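Local coordinates for protein bifunctional cytochrome P450/NADPH--P450 reductase (Deinococcus aerius, PDB 7F3H) that probably hydroxylates organic substrates at a heme iron, as the cytochrome P450 domain of a natural fusion with its own NADPH-dependent reductase, at residues S429-Y434 against A450-E455; V317-L322 against E414-L419; Y57-V62 against H365-A370. All coordinates share one frame; numbering follows the deposited sequence.

Interaction 1: residues S429-Y434 against A450-E455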
ATOM      1  N   SER A 429      17.328  -0.945  17.757  1.00 24.60           N
ATOM      2  CA  SER A 429      18.048  -2.098  18.261  1.00 24.05           C
ATOM      3  C   SER A 429      17.297  -3.372  17.854  1.00 28.75           C
ATOM      4  O   SER A 429      16.055  -3.403  17.831  1.00 23.01           O
ATOM      5  CB  SER A 429      18.193  -1.950  19.778  1.00 31.21           C
ATOM      6  OG  SER A 429      18.645  -3.126  20.387  1.00 40.47           O
ATOM      7  N   ASP A 430      18.062  -4.412  17.505  1.00 29.11           N
ATOM      8  CA  ASP A 430      17.542  -5.678  16.981  1.00 27.56           C
ATOM      9  C   ASP A 430      17.935  -6.822  17.906  1.00 25.85           C
ATOM     10  O   ASP A 430      19.008  -7.413  17.738  1.00 30.40           O
ATOM     11  CB  ASP A 430      18.087  -5.893  15.567  1.00 28.91           C
ATOM     12  CG  ASP A 430      17.648  -7.205  14.945  1.00 27.72           C
ATOM     13  OD1 ASP A 430      16.794  -7.912  15.529  1.00 25.30           O
ATOM     14  OD2 ASP A 430      18.160  -7.512  13.847  1.00 27.59           O
ATOM     15  N   PRO A 431      17.121  -7.157  18.915  1.00 32.70           N
ATOM     16  CA  PRO A 431      17.573  -8.135  19.928  1.00 28.01           C
ATOM     17  C   PRO A 431      17.436  -9.588  19.529  1.00 28.59           C
ATOM     18  O   PRO A 431      17.952 -10.446  20.255  1.00 32.96           O
ATOM     19  CB  PRO A 431      16.666  -7.840  21.137  1.00 35.06           C
ATOM     20  CG  PRO A 431      15.389  -7.422  20.520  1.00 34.34           C
ATOM     21  CD  PRO A 431      15.779  -6.629  19.242  1.00 33.23           C
ATOM     22  N   TYR A 432      16.668  -9.922  18.487  1.00 32.21           N
ATOM     23  CA  TYR A 432      16.375 -11.316  18.175  1.00 29.82           C
ATOM     24  C   TYR A 432      16.945 -11.782  16.841  1.00 28.50           C
ATOM     25  O   TYR A 432      16.613 -12.888  16.399  1.00 31.30           O
ATOM     26  CB  TYR A 432      14.866 -11.571  18.190  1.00 32.25           C
ATOM     27  CG  TYR A 432      14.171 -11.211  19.486  1.00 27.29           C
ATOM     28  CD1 TYR A 432      14.779 -11.433  20.714  1.00 33.35           C
ATOM     29  CD2 TYR A 432      12.914 -10.620  19.471  1.00 29.67           C
ATOM     30  CE1 TYR A 432      14.146 -11.079  21.904  1.00 31.52           C
ATOM     31  CE2 TYR A 432      12.269 -10.272  20.638  1.00 35.56           C
ATOM     32  CZ  TYR A 432      12.894 -10.507  21.849  1.00 33.59           C
ATOM     33  OH  TYR A 432      12.249 -10.150  22.992  1.00 43.36           O
ATOM     34  N   ASP A 433      17.770 -10.977  16.175  1.00 26.73           N
ATOM     35  CA  ASP A 433      18.245 -11.317  14.841  1.00 29.46           C
ATOM     36  C   ASP A 433      17.056 -11.584  13.916  1.00 30.45           C
ATOM     37  O   ASP A 433      16.889 -12.682  13.386  1.00 29.84           O
ATOM     38  CB  ASP A 433      19.177 -12.531  14.882  1.00 26.28           C
ATOM     39  CG  ASP A 433      20.359 -12.337  15.801  1.00 28.40           C
ATOM     40  OD1 ASP A 433      20.790 -11.174  16.028  1.00 28.51           O
ATOM     41  OD2 ASP A 433      20.871 -13.369  16.277  1.00 28.41           O
ATOM     42  N   TYR A 434      16.185 -10.577  13.785  1.00 28.58           N
ATOM     43  CA  TYR A 434      14.925 -10.776  13.065  1.00 29.15           C
ATOM     44  C   TYR A 434      15.189 -11.448  11.717  1.00 31.39           C
ATOM     45  O   TYR A 434      16.046 -11.003  10.945  1.00 30.18           O
ATOM     46  CB  TYR A 434      14.186  -9.437  12.868  1.00 25.45           C
ATOM     47  CG  TYR A 434      12.965  -9.608  11.996  1.00 31.06           C
ATOM     48  CD1 TYR A 434      11.921 -10.460  12.377  1.00 27.37           C
ATOM     49  CD2 TYR A 434      12.874  -8.976  10.764  1.00 27.73           C
ATOM     50  CE1 TYR A 434      10.834 -10.631  11.565  1.00 28.52           C
ATOM     51  CE2 TYR A 434      11.786  -9.145   9.950  1.00 25.79           C
ATOM     52  CZ  TYR A 434      10.772  -9.976  10.338  1.00 29.33           C
ATOM     53  OH  TYR A 434       9.685 -10.121   9.491  1.00 31.01           O
ATOM     54  N   ALA A 450      10.019  -7.712  15.756  1.00 28.51           N
ATOM     55  CA  ALA A 450      10.187  -6.947  16.977  1.00 32.11           C
ATOM     56  C   ALA A 450      11.517  -6.192  16.931  1.00 30.29           C
ATOM     57  O   ALA A 450      12.529  -6.734  16.480  1.00 30.07           O
ATOM     58  CB  ALA A 450      10.139  -7.880  18.200  1.00 22.18           C
ATOM     59  N   LEU A 451      11.521  -4.953  17.422  1.00 26.42           N
ATOM     60  CA  LEU A 451      12.762  -4.255  17.726  1.00 30.34           C
ATOM     61  C   LEU A 451      12.653  -3.625  19.107  1.00 31.64           C
ATOM     62  O   LEU A 451      11.604  -3.695  19.759  1.00 31.36           O
ATOM     63  CB  LEU A 451      13.106  -3.194  16.661  1.00 30.60           C
ATOM     64  CG  LEU A 451      12.109  -2.105  16.276  1.00 32.25           C
ATOM     65  CD1 LEU A 451      12.085  -0.981  17.320  1.00 31.06           C
ATOM     66  CD2 LEU A 451      12.464  -1.570  14.897  1.00 27.54           C
ATOM     67  N   ARG A 452      13.771  -3.056  19.577  1.00 29.81           N
ATOM     68  CA  ARG A 452      13.817  -2.295  20.819  1.00 27.64           C
ATOM     69  C   ARG A 452      14.354  -0.887  20.575  1.00 28.09           C
ATOM     70  O   ARG A 452      15.187  -0.670  19.692  1.00 27.86           O
ATOM     71  CB  ARG A 452      14.653  -3.021  21.861  1.00 29.15           C
ATOM     72  CG  ARG A 452      13.793  -3.965  22.677  1.00 34.07           C
ATOM     73  CD  ARG A 452      14.624  -4.930  23.489  1.00 39.99           C
ATOM     74  NE  ARG A 452      13.894  -6.175  23.638  1.00 34.02           N
ATOM     75  CZ  ARG A 452      14.398  -7.272  24.173  1.00 39.17           C
ATOM     76  NH1 ARG A 452      15.643  -7.284  24.634  1.00 43.84           N
ATOM     77  NH2 ARG A 452      13.657  -8.367  24.239  1.00 39.00           N
ATOM     78  N   VAL A 453      13.852   0.090  21.339  1.00 27.98           N
ATOM     79  CA  VAL A 453      14.280   1.477  21.153  1.00 28.38           C
ATOM     80  C   VAL A 453      14.747   2.067  22.479  1.00 37.26           C
ATOM     81  O   VAL A 453      14.266   1.700  23.561  1.00 34.22           O
ATOM     82  CB  VAL A 453      13.184   2.382  20.534  1.00 26.90           C
ATOM     83  CG1 VAL A 453      12.865   1.943  19.138  1.00 31.86           C
ATOM     84  CG2 VAL A 453      11.933   2.424  21.382  1.00 23.60           C
ATOM     85  N   ARG A 454      15.702   3.002  22.382  1.00 34.29           N
ATOM     86  CA  ARG A 454      16.162   3.723  23.563  1.00 32.78           C
ATOM     87  C   ARG A 454      16.309   5.205  23.231  1.00 38.67           C
ATOM     88  O   ARG A 454      16.824   5.566  22.169  1.00 38.26           O
ATOM     89  CB  ARG A 454      17.492   3.135  24.075  1.00 33.17           C
ATOM     90  CG  ARG A 454      17.936   3.651  25.438  1.00 44.15           C
ATOM     91  CD  ARG A 454      19.471   3.776  25.576  1.00 49.23           C
ATOM     92  NE  ARG A 454      20.096   4.302  24.360  1.00 49.48           N
ATOM     93  CZ  ARG A 454      21.328   3.994  23.958  1.00 57.83           C
ATOM     94  NH1 ARG A 454      22.036   3.077  24.635  1.00 45.44           N
ATOM     95  NH2 ARG A 454      21.801   4.523  22.813  1.00 54.09           N
ATOM     96  N   GLU A 455      15.858   6.069  24.145  1.00 42.42           N
ATOM     97  CA  GLU A 455      16.018   7.513  23.956  1.00 41.15           C
ATOM     98  C   GLU A 455      17.457   7.864  23.577  1.00 37.57           C
ATOM     99  O   GLU A 455      18.405   7.464  24.255  1.00 38.77           O
ATOM    100  CB  GLU A 455      15.627   8.248  25.238  1.00 39.79           C
ATOM    101  CG  GLU A 455      14.198   8.759  25.253  1.00 48.23           C
ATOM    102  CD  GLU A 455      13.806   9.376  26.596  1.00 58.75           C
ATOM    103  OE1 GLU A 455      13.126  10.424  26.584  1.00 62.89           O
ATOM    104  OE2 GLU A 455      14.184   8.818  27.662  1.00 56.01           O
TER
HETATM  105  O   HOH W   1      14.601  -8.260  16.844  1.00 27.21           O
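Pro431 CG faces two flat groups set almost perpendicular to each other: it lies 3.7 Å above one face of the Arg452 guanidinium, displaced toward the rim, and also over the centre of the Tyr432 ring. At the guanidinium edge comes the Tyr432 hydroxyl, with OH 2.6 Å from Arg452 NH2, and the ring and guanidinium planes stand 86° apart. The ring edge, at Tyr432 CE2, meets the methyl of Ala450 at 4.0 Å from CB. This cluster decorates the end of the small antiparallel sheet of the cytochrome P450 fold, in which strand 450-455 runs between strands 142-143 and 426-429. Tyr432 CG is anti to its own carbonyl carbon (chi1 -57°), which brings the ring back toward strand 450-455. Asp141 completes the polar group, forming a salt bridge to Arg452 NE through one oxygen and a hydrogen bond to the Tyr432 hydroxyl through the other, so one carboxylate grips both the guanidinium and the phenol hydroxyl. Ser429 and Arg452 form the hydrogen-bonded antiparallel pair: Arg452 N donates to Ser429 O over 2.9 Å in a nearly straight bond (172°). Beyond this pair the chain turns away from the sheet, and a water bridges the gap, accepting from Tyr432 N and donating to Asp430 OD1 and to Ala450 O, each acceptor 2.6 Å from the water oxygen.

Interaction 2: residues V317-L322 against E414-L419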
ATOM      1  N   VAL A 317      17.538  12.479   2.338  1.00 30.13           N
ATOM      2  CA  VAL A 317      17.893  11.084   2.571  1.00 31.68           C
ATOM      3  C   VAL A 317      16.635  10.238   2.800  1.00 33.07           C
ATOM      4  O   VAL A 317      16.441   9.200   2.159  1.00 28.14           O
ATOM      5  CB  VAL A 317      18.854  10.984   3.775  1.00 32.29           C
ATOM      6  CG1 VAL A 317      19.066   9.525   4.199  1.00 23.78           C
ATOM      7  CG2 VAL A 317      20.179  11.663   3.453  1.00 27.95           C
ATOM      8  N   ILE A 318      15.754  10.682   3.704  1.00 35.74           N
ATOM      9  CA  ILE A 318      14.590   9.870   4.095  1.00 32.58           C
ATOM     10  C   ILE A 318      13.648   9.609   2.913  1.00 31.06           C
ATOM     11  O   ILE A 318      13.238   8.453   2.722  1.00 28.00           O
ATOM     12  CB  ILE A 318      13.898  10.504   5.301  1.00 30.32           C
ATOM     13  CG1 ILE A 318      14.684  10.183   6.583  1.00 29.59           C
ATOM     14  CG2 ILE A 318      12.457  10.091   5.421  1.00 24.98           C
ATOM     15  CD1 ILE A 318      14.088  10.814   7.840  1.00 32.12           C
ATOM     16  N   PRO A 319      13.260  10.616   2.102  1.00 29.09           N
ATOM     17  CA  PRO A 319      12.534  10.308   0.863  1.00 28.33           C
ATOM     18  C   PRO A 319      13.223   9.270  -0.017  1.00 28.50           C
ATOM     19  O   PRO A 319      12.557   8.383  -0.564  1.00 29.06           O
ATOM     20  CB  PRO A 319      12.458  11.675   0.161  1.00 29.11           C
ATOM     21  CG  PRO A 319      12.545  12.665   1.236  1.00 28.60           C
ATOM     22  CD  PRO A 319      13.437  12.074   2.274  1.00 28.62           C
ATOM     23  N   ARG A 320      14.539   9.369  -0.220  1.00 31.37           N
ATOM     24  CA  ARG A 320      15.170   8.415  -1.131  1.00 28.80           C
ATOM     25  C   ARG A 320      15.215   7.018  -0.522  1.00 27.84           C
ATOM     26  O   ARG A 320      15.045   6.013  -1.238  1.00 30.06           O
ATOM     27  CB  ARG A 320      16.549   8.927  -1.496  1.00 30.15           C
ATOM     28  CG  ARG A 320      16.495  10.117  -2.464  1.00 30.04           C
ATOM     29  CD  ARG A 320      17.886  10.495  -2.969  1.00 25.78           C
ATOM     30  NE  ARG A 320      18.696  11.155  -1.951  1.00 27.70           N
ATOM     31  CZ  ARG A 320      19.888  10.734  -1.513  1.00 31.96           C
ATOM     32  NH1 ARG A 320      20.442   9.612  -1.991  1.00 25.30           N
ATOM     33  NH2 ARG A 320      20.538  11.450  -0.592  1.00 25.31           N
ATOM     34  N   ILE A 321      15.351   6.942   0.800  1.00 27.63           N
ATOM     35  CA  ILE A 321      15.201   5.670   1.502  1.00 30.36           C
ATOM     36  C   ILE A 321      13.863   5.045   1.168  1.00 26.33           C
ATOM     37  O   ILE A 321      13.780   3.848   0.879  1.00 23.92           O
ATOM     38  CB  ILE A 321      15.317   5.869   3.026  1.00 28.31           C
ATOM     39  CG1 ILE A 321      16.770   6.068   3.439  1.00 31.56           C
ATOM     40  CG2 ILE A 321      14.684   4.693   3.756  1.00 20.32           C
ATOM     41  CD1 ILE A 321      16.886   6.604   4.832  1.00 32.53           C
ATOM     42  N   LEU A 322      12.796   5.848   1.244  1.00 22.64           N
ATOM     43  CA  LEU A 322      11.460   5.305   1.019  1.00 25.71           C
ATOM     44  C   LEU A 322      11.297   4.840  -0.424  1.00 26.82           C
ATOM     45  O   LEU A 322      10.748   3.754  -0.670  1.00 26.76           O
ATOM     46  CB  LEU A 322      10.388   6.330   1.400  1.00 20.49           C
ATOM     47  CG  LEU A 322      10.123   6.548   2.903  1.00 24.20           C
ATOM     48  CD1 LEU A 322       9.103   7.679   3.140  1.00 28.60           C
ATOM     49  CD2 LEU A 322       9.614   5.273   3.580  1.00 27.29           C
ATOM     50  N   GLU A 414       3.247  10.809   5.201  1.00 33.99           N
ATOM     51  CA  GLU A 414       2.990  10.257   6.515  1.00 30.00           C
ATOM     52  C   GLU A 414       4.269   9.541   6.971  1.00 29.08           C
ATOM     53  O   GLU A 414       4.738   9.704   8.102  1.00 28.87           O
ATOM     54  CB  GLU A 414       1.976   9.140   6.467  1.00 31.06           C
ATOM     55  CG  GLU A 414       1.087   9.171   7.690  1.00 43.65           C
ATOM     56  CD  GLU A 414       0.330   7.890   8.043  1.00 39.94           C
ATOM     57  OE1 GLU A 414       0.847   6.780   7.801  1.00 57.02           O
ATOM     58  OE2 GLU A 414      -0.932   7.927   7.677  1.00 51.95           O
ATOM     59  N   ALA A 415       4.832   8.729   6.061  1.00 27.99           N
ATOM     60  CA  ALA A 415       6.011   7.891   6.315  1.00 29.86           C
ATOM     61  C   ALA A 415       7.275   8.721   6.535  1.00 29.63           C
ATOM     62  O   ALA A 415       8.059   8.445   7.460  1.00 29.89           O
ATOM     63  CB  ALA A 415       6.211   6.951   5.134  1.00 23.57           C
ATOM     64  N   LYS A 416       7.512   9.726   5.679  1.00 26.95           N
ATOM     65  CA  LYS A 416       8.610  10.647   5.929  1.00 27.92           C
ATOM     66  C   LYS A 416       8.544  11.183   7.357  1.00 27.53           C
ATOM     67  O   LYS A 416       9.536  11.131   8.093  1.00 28.28           O
ATOM     68  CB  LYS A 416       8.574  11.793   4.917  1.00 30.43           C
ATOM     69  CG  LYS A 416       8.912  11.406   3.509  1.00 27.60           C
ATOM     70  CD  LYS A 416       8.755  12.600   2.599  1.00 29.87           C
ATOM     71  CE  LYS A 416       8.459  12.147   1.183  1.00 35.62           C
ATOM     72  NZ  LYS A 416       8.678  13.167   0.115  1.00 28.99           N
ATOM     73  N   LEU A 417       7.360  11.662   7.777  1.00 27.48           N
ATOM     74  CA  LEU A 417       7.214  12.293   9.093  1.00 25.89           C
ATOM     75  C   LEU A 417       7.420  11.306  10.233  1.00 27.09           C
ATOM     76  O   LEU A 417       8.066  11.625  11.245  1.00 29.75           O
ATOM     77  CB  LEU A 417       5.833  12.924   9.213  1.00 24.22           C
ATOM     78  CG  LEU A 417       5.489  13.465  10.590  1.00 27.57           C
ATOM     79  CD1 LEU A 417       6.474  14.540  11.027  1.00 27.41           C
ATOM     80  CD2 LEU A 417       4.086  14.013  10.554  1.00 29.50           C
ATOM     81  N   ALA A 418       6.801  10.135  10.123  1.00 29.14           N
ATOM     82  CA  ALA A 418       6.965   9.101  11.136  1.00 27.20           C
ATOM     83  C   ALA A 418       8.439   8.782  11.320  1.00 26.56           C
ATOM     84  O   ALA A 418       8.939   8.727  12.450  1.00 25.08           O
ATOM     85  CB  ALA A 418       6.178   7.845  10.748  1.00 20.83           C
ATOM     86  N   LEU A 419       9.148   8.576  10.207  1.00 26.50           N
ATOM     87  CA  LEU A 419      10.555   8.199  10.280  1.00 28.72           C
ATOM     88  C   LEU A 419      11.381   9.315  10.901  1.00 29.06           C
ATOM     89  O   LEU A 419      12.240   9.068  11.756  1.00 24.51           O
ATOM     90  CB  LEU A 419      11.058   7.860   8.870  1.00 26.40           C
ATOM     91  CG  LEU A 419      10.777   6.414   8.417  1.00 33.88           C
ATOM     92  CD1 LEU A 419      10.944   6.143   6.891  1.00 22.47           C
ATOM     93  CD2 LEU A 419      11.648   5.455   9.224  1.00 24.65           C
TER
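Ile318, Pro319 and Leu322 meet Ala415, Lys416 and Leu419 where the segments 317-322 and 414-419 cross at 122° between their N-to-C directions, the short axes coming within 9.8 Å. The two helices, 317-329 and 408-425, correspond to the K and L helices of the P450 fold. Leu322 fills the centre of the contact. Its CD1 presses on the methyl of Ala415, 3.6 Å from CB, and on the neighbouring backbone at Lys416 N, while its CD2 meets Leu419 CD1 at 3.7 Å, the two leucines reaching toward each other tip to tip. One turn earlier, Ile318 offers a single branch: CG2, placed anti to the backbone N, rests against the backbone of helix 408-425 at 3.9 Å from Lys416 CA. Lys416 contributes its hydrocarbon chain rather than its charge. Its CG lies 3.8 Å from Leu322 CD1, and the extended chain beyond passes across the Pro319 ring at about a right angle, with CD 4.0 Å from Pro319 CG. With an alanine here the chain would end at CB, which would probably leave Pro319 CG and part of Leu322 CD1 without their methylene cover. Around this core, Thr279 of helix 254-285 touches Leu322 and Leu419, and Val297 packs on Ile318. The Ala415 side chain is about 7 Å from the heme. No hydrogen bond joins the two segments, so the crossing near the heme depends on the fit of aliphatic groups, with the lysine methylenes extending the apolar surface outward.

Interaction 3: residues Y57-V62 against H365-A370; sequences YDPNLV and HRHPAA
His367 and Pro59 cross at about a right angle, with Pro59 CD set over one face of the imidazole in a CH-pi contact, 3.6 Å from the ring centroid and 17° off its normal. Pro59 CG lies 3.9 Å from Ala370 CB. Beside this CH-pi contact, His367 CD2 approaches Tyr57 O at 3.3 Å, obliquely to the imidazole plane. With CG anti to the backbone N (chi1 -160°), the His367 side chain swings toward Pro59; the ring's rotation is then held from its own loop by Ala369 N, which donates to His367 ND1 over 3.1 Å within the imidazole plane, while Ala370 N bonds to His367 O and closes a turn. Asp58, just before Pro59, is the N-cap of the helix and probably helps fix where Pro59 sits; its OD2 accepts from Leu61 N at 3.2 Å and only weakly from Asn60 N. Further out, His391 touches both Pro59 and Ala370, and Tyr57 OH bonds to Ile39 O. The contact thus joins the capped start of helix 59-65, the B helix of P450 nomenclature, to the loop leaving helix 361-365, two connections that follow the neighbouring parallel strands 51-56 and 356-359 of the mixed sheet of the P450 fold.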
ATOM      1  N   TYR A  57       7.073  -9.201 -16.056  1.00 30.33           N
ATOM      2  CA  TYR A  57       8.133  -8.486 -15.349  1.00 30.82           C
ATOM      3  C   TYR A  57       9.227  -7.904 -16.261  1.00 30.21           C
ATOM      4  O   TYR A  57      10.083  -7.154 -15.780  1.00 29.90           O
ATOM      5  CB  TYR A  57       8.714  -9.417 -14.264  1.00 31.78           C
ATOM      6  CG  TYR A  57       9.070 -10.801 -14.767  1.00 30.35           C
ATOM      7  CD1 TYR A  57       8.078 -11.786 -14.867  1.00 27.69           C
ATOM      8  CD2 TYR A  57      10.379 -11.146 -15.100  1.00 28.63           C
ATOM      9  CE1 TYR A  57       8.362 -13.036 -15.343  1.00 24.80           C
ATOM     10  CE2 TYR A  57      10.674 -12.421 -15.561  1.00 27.11           C
ATOM     11  CZ  TYR A  57       9.657 -13.352 -15.685  1.00 26.92           C
ATOM     12  OH  TYR A  57       9.926 -14.621 -16.129  1.00 31.31           O
ATOM     13  N   ASP A  58       9.236  -8.262 -17.553  1.00 32.34           N
ATOM     14  CA  ASP A  58      10.131  -7.602 -18.519  1.00 33.97           C
ATOM     15  C   ASP A  58       9.747  -6.129 -18.653  1.00 31.92           C
ATOM     16  O   ASP A  58       8.567  -5.829 -18.922  1.00 31.82           O
ATOM     17  CB  ASP A  58      10.048  -8.262 -19.897  1.00 32.77           C
ATOM     18  CG  ASP A  58      11.028  -7.652 -20.905  1.00 32.21           C
ATOM     19  OD1 ASP A  58      12.210  -8.008 -20.835  1.00 36.69           O
ATOM     20  OD2 ASP A  58      10.635  -6.856 -21.777  1.00 28.19           O
ATOM     21  N   PRO A  59      10.692  -5.190 -18.501  1.00 29.75           N
ATOM     22  CA  PRO A  59      10.312  -3.763 -18.538  1.00 30.57           C
ATOM     23  C   PRO A  59       9.631  -3.336 -19.836  1.00 30.69           C
ATOM     24  O   PRO A  59       8.651  -2.586 -19.786  1.00 31.24           O
ATOM     25  CB  PRO A  59      11.647  -3.030 -18.316  1.00 31.39           C
ATOM     26  CG  PRO A  59      12.544  -4.043 -17.620  1.00 30.77           C
ATOM     27  CD  PRO A  59      12.124  -5.385 -18.200  1.00 34.10           C
ATOM     28  N   ASN A  60      10.037  -3.857 -20.994  1.00 29.88           N
ATOM     29  CA  ASN A  60       9.367  -3.383 -22.206  1.00 27.53           C
ATOM     30  C   ASN A  60       7.962  -3.975 -22.344  1.00 28.60           C
ATOM     31  O   ASN A  60       7.011  -3.267 -22.754  1.00 24.47           O
ATOM     32  CB  ASN A  60      10.207  -3.727 -23.422  1.00 25.23           C
ATOM     33  CG  ASN A  60      11.551  -3.053 -23.409  1.00 34.70           C
ATOM     34  OD1 ASN A  60      11.676  -1.858 -23.092  1.00 33.40           O
ATOM     35  ND2 ASN A  60      12.583  -3.820 -23.749  1.00 37.99           N
ATOM     36  N   LEU A  61       7.817  -5.269 -22.001  1.00 28.60           N
ATOM     37  CA  LEU A  61       6.495  -5.902 -21.946  1.00 28.77           C
ATOM     38  C   LEU A  61       5.596  -5.143 -21.001  1.00 25.79           C
ATOM     39  O   LEU A  61       4.450  -4.832 -21.342  1.00 26.03           O
ATOM     40  CB  LEU A  61       6.597  -7.376 -21.516  1.00 30.11           C
ATOM     41  CG  LEU A  61       7.295  -8.362 -22.483  1.00 29.23           C
ATOM     42  CD1 LEU A  61       7.274  -9.814 -21.971  1.00 22.36           C
ATOM     43  CD2 LEU A  61       6.708  -8.265 -23.902  1.00 20.59           C
ATOM     44  N   VAL A  62       6.127  -4.756 -19.843  1.00 24.79           N
ATOM     45  CA  VAL A  62       5.293  -4.056 -18.886  1.00 23.65           C
ATOM     46  C   VAL A  62       4.892  -2.700 -19.433  1.00 29.04           C
ATOM     47  O   VAL A  62       3.746  -2.272 -19.252  1.00 31.49           O
ATOM     48  CB  VAL A  62       6.001  -3.912 -17.529  1.00 24.42           C
ATOM     49  CG1 VAL A  62       5.225  -2.937 -16.669  1.00 21.43           C
ATOM     50  CG2 VAL A  62       6.081  -5.254 -16.834  1.00 26.03           C
ATOM     51  N   HIS A 365      10.869  -4.645 -10.387  1.00 27.36           N
ATOM     52  CA  HIS A 365      11.638  -3.683  -9.621  1.00 28.02           C
ATOM     53  C   HIS A 365      13.093  -4.095  -9.483  1.00 30.18           C
ATOM     54  O   HIS A 365      13.911  -3.290  -9.009  1.00 29.29           O
ATOM     55  CB  HIS A 365      10.983  -3.513  -8.265  1.00 28.32           C
ATOM     56  CG  HIS A 365       9.833  -2.559  -8.276  1.00 25.89           C
ATOM     57  ND1 HIS A 365       9.204  -2.142  -7.124  1.00 27.87           N
ATOM     58  CD2 HIS A 365       9.224  -1.905  -9.295  1.00 29.09           C
ATOM     59  CE1 HIS A 365       8.252  -1.274  -7.432  1.00 29.45           C
ATOM     60  NE2 HIS A 365       8.247  -1.110  -8.744  1.00 28.77           N
ATOM     61  N   ARG A 366      13.407  -5.348  -9.827  1.00 27.84           N
ATOM     62  CA  ARG A 366      14.747  -5.905  -9.761  1.00 28.58           C
ATOM     63  C   ARG A 366      15.238  -6.443 -11.106  1.00 29.08           C
ATOM     64  O   ARG A 366      16.121  -7.303 -11.136  1.00 32.29           O
ATOM     65  CB  ARG A 366      14.770  -7.026  -8.731  1.00 29.03           C
ATOM     66  CG  ARG A 366      14.592  -6.565  -7.335  1.00 30.16           C
ATOM     67  CD  ARG A 366      14.732  -7.771  -6.476  1.00 34.45           C
ATOM     68  NE  ARG A 366      14.191  -7.537  -5.157  1.00 40.71           N
ATOM     69  CZ  ARG A 366      14.893  -7.699  -4.042  1.00 39.75           C
ATOM     70  NH1 ARG A 366      16.153  -8.095  -4.132  1.00 33.65           N
ATOM     71  NH2 ARG A 366      14.337  -7.454  -2.851  1.00 40.84           N
ATOM     72  N   HIS A 367      14.675  -6.001 -12.210  1.00 28.88           N
ATOM     73  CA  HIS A 367      15.066  -6.572 -13.499  1.00 33.93           C
ATOM     74  C   HIS A 367      16.455  -6.085 -13.896  1.00 31.23           C
ATOM     75  O   HIS A 367      16.674  -4.873 -13.969  1.00 30.40           O
ATOM     76  CB  HIS A 367      14.062  -6.205 -14.593  1.00 30.02           C
ATOM     77  CG  HIS A 367      14.128  -7.123 -15.773  1.00 31.45           C
ATOM     78  ND1 HIS A 367      15.254  -7.223 -16.564  1.00 34.89           N
ATOM     79  CD2 HIS A 367      13.243  -8.023 -16.261  1.00 30.62           C
ATOM     80  CE1 HIS A 367      15.040  -8.108 -17.522  1.00 31.36           C
ATOM     81  NE2 HIS A 367      13.833  -8.620 -17.349  1.00 37.20           N
ATOM     82  N   PRO A 368      17.405  -6.985 -14.177  1.00 30.83           N
ATOM     83  CA  PRO A 368      18.783  -6.522 -14.480  1.00 33.16           C
ATOM     84  C   PRO A 368      18.877  -5.604 -15.685  1.00 32.77           C
ATOM     85  O   PRO A 368      19.774  -4.755 -15.719  1.00 38.04           O
ATOM     86  CB  PRO A 368      19.569  -7.816 -14.736  1.00 27.10           C
ATOM     87  CG  PRO A 368      18.561  -8.949 -14.735  1.00 31.34           C
ATOM     88  CD  PRO A 368      17.281  -8.450 -14.109  1.00 27.45           C
ATOM     89  N   ALA A 369      17.992  -5.737 -16.676  1.00 30.66           N
ATOM     90  CA  ALA A 369      18.031  -4.833 -17.819  1.00 31.44           C
ATOM     91  C   ALA A 369      17.683  -3.386 -17.452  1.00 34.30           C
ATOM     92  O   ALA A 369      17.941  -2.469 -18.240  1.00 34.27           O
ATOM     93  CB  ALA A 369      17.091  -5.340 -18.918  1.00 27.61           C
ATOM     94  N   ALA A 370      17.031  -3.167 -16.315  1.00 27.18           N
ATOM     95  CA  ALA A 370      16.592  -1.839 -15.939  1.00 27.49           C
ATOM     96  C   ALA A 370      17.288  -1.308 -14.691  1.00 30.78           C
ATOM     97  O   ALA A 370      17.196  -0.108 -14.414  1.00 30.47           O
ATOM     98  CB  ALA A 370      15.068  -1.816 -15.740  1.00 26.39           C
TER

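Along the chain the segments of interactions 2 and 3 alternate (57-62, 317-322, 365-370, 414-419), and interaction 1 follows both. Interactions 1 and 2 have centres about 20 Å apart and do not touch, yet helix 408-425, which carries residues 414-419, leads directly into strand 426-429 and so into the small sheet of interaction 1. Interaction 3 lies beside the larger mixed sheet, whose strands 51-56 and 356-359 precede its two segments; its centre is about 26 Å and 35 Å from those of interactions 2 and 1. Arg327 of helix 317-329 bonds to His365 O, linking the helix of interaction 2 to a segment of interaction 3. The three contacts therefore connect distant sequence within a single P450 domain, with interaction 2 nearest the chain's centre.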